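Local coordinates for protein PaaA (Enterobacter agglomerans, PDB 5FF5) that probably uses an adenylating, ThiF/E1-like domain to drive the post-translational Claisen condensation and decarboxylation that lead to the bicyclic core of pantocin A, at residues L266-G271 / L359-F364. Residues are numbered along the deposited sequence; the frame is centred on the assembly and turned at random.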
loop_
_atom_site.group_PDB
_atom_site.type_symbol
_atom_site.label_atom_id
_atom_site.label_comp_id
_atom_site.label_asym_id
_atom_site.label_seq_id
_atom_site.Cartn_x
_atom_site.Cartn_y
_atom_site.Cartn_z
ATOM N N LEU A 266 -1.968 10.145 12.466
ATOM C CA LEU A 266 -1.640 11.549 12.168
ATOM C C LEU A 266 -0.299 11.773 11.427
ATOM O O LEU A 266 -0.244 12.526 10.454
ATOM C CB LEU A 266 -1.668 12.361 13.465
ATOM C CG LEU A 266 -3.055 12.560 14.109
ATOM C CD1 LEU A 266 -2.953 13.396 15.367
ATOM C CD2 LEU A 266 -4.055 13.213 13.149
ATOM N N GLU A 267 0.767 11.104 11.857
ATOM C CA GLU A 267 2.042 11.147 11.128
ATOM C C GLU A 267 2.768 9.814 11.267
ATOM O O GLU A 267 2.716 9.175 12.312
ATOM C CB GLU A 267 2.982 12.243 11.638
ATOM C CG GLU A 267 3.597 11.873 12.971
ATOM C CD GLU A 267 4.875 12.618 13.272
ATOM O OE1 GLU A 267 5.239 13.508 12.475
ATOM O OE2 GLU A 267 5.531 12.279 14.288
ATOM N N ILE A 268 3.461 9.406 10.214
ATOM C CA ILE A 268 4.101 8.110 10.188
ATOM C C ILE A 268 5.583 8.323 10.066
ATOM O O ILE A 268 6.013 9.328 9.490
ATOM C CB ILE A 268 3.640 7.269 8.990
ATOM C CG1 ILE A 268 3.978 8.018 7.703
ATOM C CG2 ILE A 268 2.150 7.001 9.033
ATOM C CD1 ILE A 268 3.723 7.212 6.460
ATOM N N SER A 269 6.367 7.372 10.565
ATOM C CA SER A 269 7.805 7.427 10.368
ATOM C C SER A 269 8.256 6.012 10.001
ATOM O O SER A 269 7.650 5.039 10.433
ATOM C CB SER A 269 8.521 7.960 11.613
ATOM O OG SER A 269 8.622 6.972 12.624
ATOM N N VAL A 270 9.251 5.894 9.129
ATOM C CA VAL A 270 9.778 4.581 8.790
ATOM C C VAL A 270 11.302 4.536 8.666
ATOM O O VAL A 270 11.908 5.341 7.955
ATOM C CB VAL A 270 9.134 4.020 7.512
ATOM C CG1 VAL A 270 9.834 2.741 7.082
ATOM C CG2 VAL A 270 7.669 3.750 7.751
ATOM N N GLY A 271 11.921 3.630 9.417
ATOM C CA GLY A 271 13.364 3.560 9.470
ATOM C C GLY A 271 13.843 4.276 10.701
ATOM O O GLY A 271 13.035 4.786 11.486
ATOM N N LEU A 359 6.076 11.655 7.737
ATOM C CA LEU A 359 5.053 12.203 6.870
ATOM C C LEU A 359 3.748 12.430 7.610
ATOM O O LEU A 359 3.153 11.486 8.121
ATOM C CB LEU A 359 4.824 11.269 5.674
ATOM C CG LEU A 359 3.564 11.586 4.870
ATOM C CD1 LEU A 359 3.742 12.886 4.110
ATOM C CD2 LEU A 359 3.191 10.441 3.934
ATOM N N SER A 360 3.303 13.683 7.651
ATOM C CA SER A 360 1.996 14.022 8.195
ATOM C C SER A 360 0.936 13.480 7.262
ATOM O O SER A 360 1.057 13.613 6.052
ATOM C CB SER A 360 1.834 15.532 8.357
ATOM O OG SER A 360 0.491 15.869 8.663
ATOM N N LEU A 361 -0.088 12.844 7.806
ATOM C CA LEU A 361 -1.190 12.391 6.975
ATOM C C LEU A 361 -2.288 13.424 6.965
ATOM O O LEU A 361 -3.383 13.181 6.467
ATOM C CB LEU A 361 -1.700 11.033 7.442
ATOM C CG LEU A 361 -0.553 10.060 7.180
ATOM C CD1 LEU A 361 -0.950 8.619 7.434
ATOM C CD2 LEU A 361 -0.104 10.248 5.737
ATOM N N GLN A 362 -1.994 14.576 7.543
ATOM C CA GLN A 362 -2.948 15.657 7.516
ATOM C C GLN A 362 -2.686 16.612 6.366
ATOM O O GLN A 362 -3.570 16.823 5.520
ATOM C CB GLN A 362 -2.924 16.381 8.828
ATOM C CG GLN A 362 -3.453 15.506 9.920
ATOM C CD GLN A 362 -3.440 16.195 11.249
ATOM O OE1 GLN A 362 -4.423 16.815 11.644
ATOM N NE2 GLN A 362 -2.315 16.100 11.950
ATOM N N ASP A 363 -1.476 17.165 6.310
ATOM C CA ASP A 363 -1.143 18.138 5.267
ATOM C C ASP A 363 0.007 17.666 4.383
ATOM O O ASP A 363 0.497 18.413 3.537
ATOM C CB ASP A 363 -0.798 19.499 5.878
ATOM C CG ASP A 363 0.323 19.417 6.918
ATOM O OD1 ASP A 363 1.268 18.606 6.733
ATOM O OD2 ASP A 363 0.255 20.172 7.923
ATOM N N PHE A 364 0.425 16.422 4.576
ATOM C CA PHE A 364 1.392 15.777 3.693
ATOM C C PHE A 364 2.727 16.496 3.540
ATOM O O PHE A 364 3.419 16.349 2.528
ATOM C CB PHE A 364 0.750 15.573 2.337
ATOM C CG PHE A 364 -0.298 14.524 2.353
ATOM C CD1 PHE A 364 -0.062 13.284 1.793
ATOM C CD2 PHE A 364 -1.505 14.756 2.981
ATOM C CE1 PHE A 364 -1.031 12.302 1.835
ATOM C CE2 PHE A 364 -2.472 13.785 3.023
ATOM C CZ PHE A 364 -2.234 12.551 2.455
#
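Leu266 O accepts a hydrogen bond from Leu361 N at 2.7 Å. The same oxygen meets Ser360 CA in a CA-H...O contact. Further along the pair, the backbones of Ile268 and Leu359 exchange both their bonds: Ile268 N to Leu359 O at 3.0 Å, and Leu359 N to Ile268 O at 2.9 Å. They form an antiparallel hydrogen-bonded pair beside the non-hydrogen-bonded pair Glu267-Ser360, where Glu267 CA also approaches Leu359 O.

Ile268 and Leu359 project from the same face and run side by side, Ile268 CG1 lying 3.9 Å from Leu359 CB. At chi1 59° Ile268 puts CG1 between its backbone N and carbonyl carbon and CG2 anti to that carbon; CG2 meets Leu361 CD1 at 3.8 Å, the two side chains crossing at about a right angle. Helix 326-345 covers this face through Ile331 and Met332. At the Leu266 end, Leu266 CD2 rests against the terminal amide of Gln362.

Beyond Ser360, where strand 355-360 ends, the chain turns: Ser360 OG, anti to its backbone N (chi1 170°), accepts Gln362 N at 3.0 Å, an ST turn, and more weakly Asp363 N. Phe364 then reaches the second subunit, edge-to-face with its Phe357. Main-chain bonds thus join two neighbouring strands of the mixed sheet in the ThiF-like domain, apolar side chains pack together on the face that helix 326-345 covers, and the serine hydroxyl engages the amides where the chain leaves the strand, before Phe364 meets the second subunit.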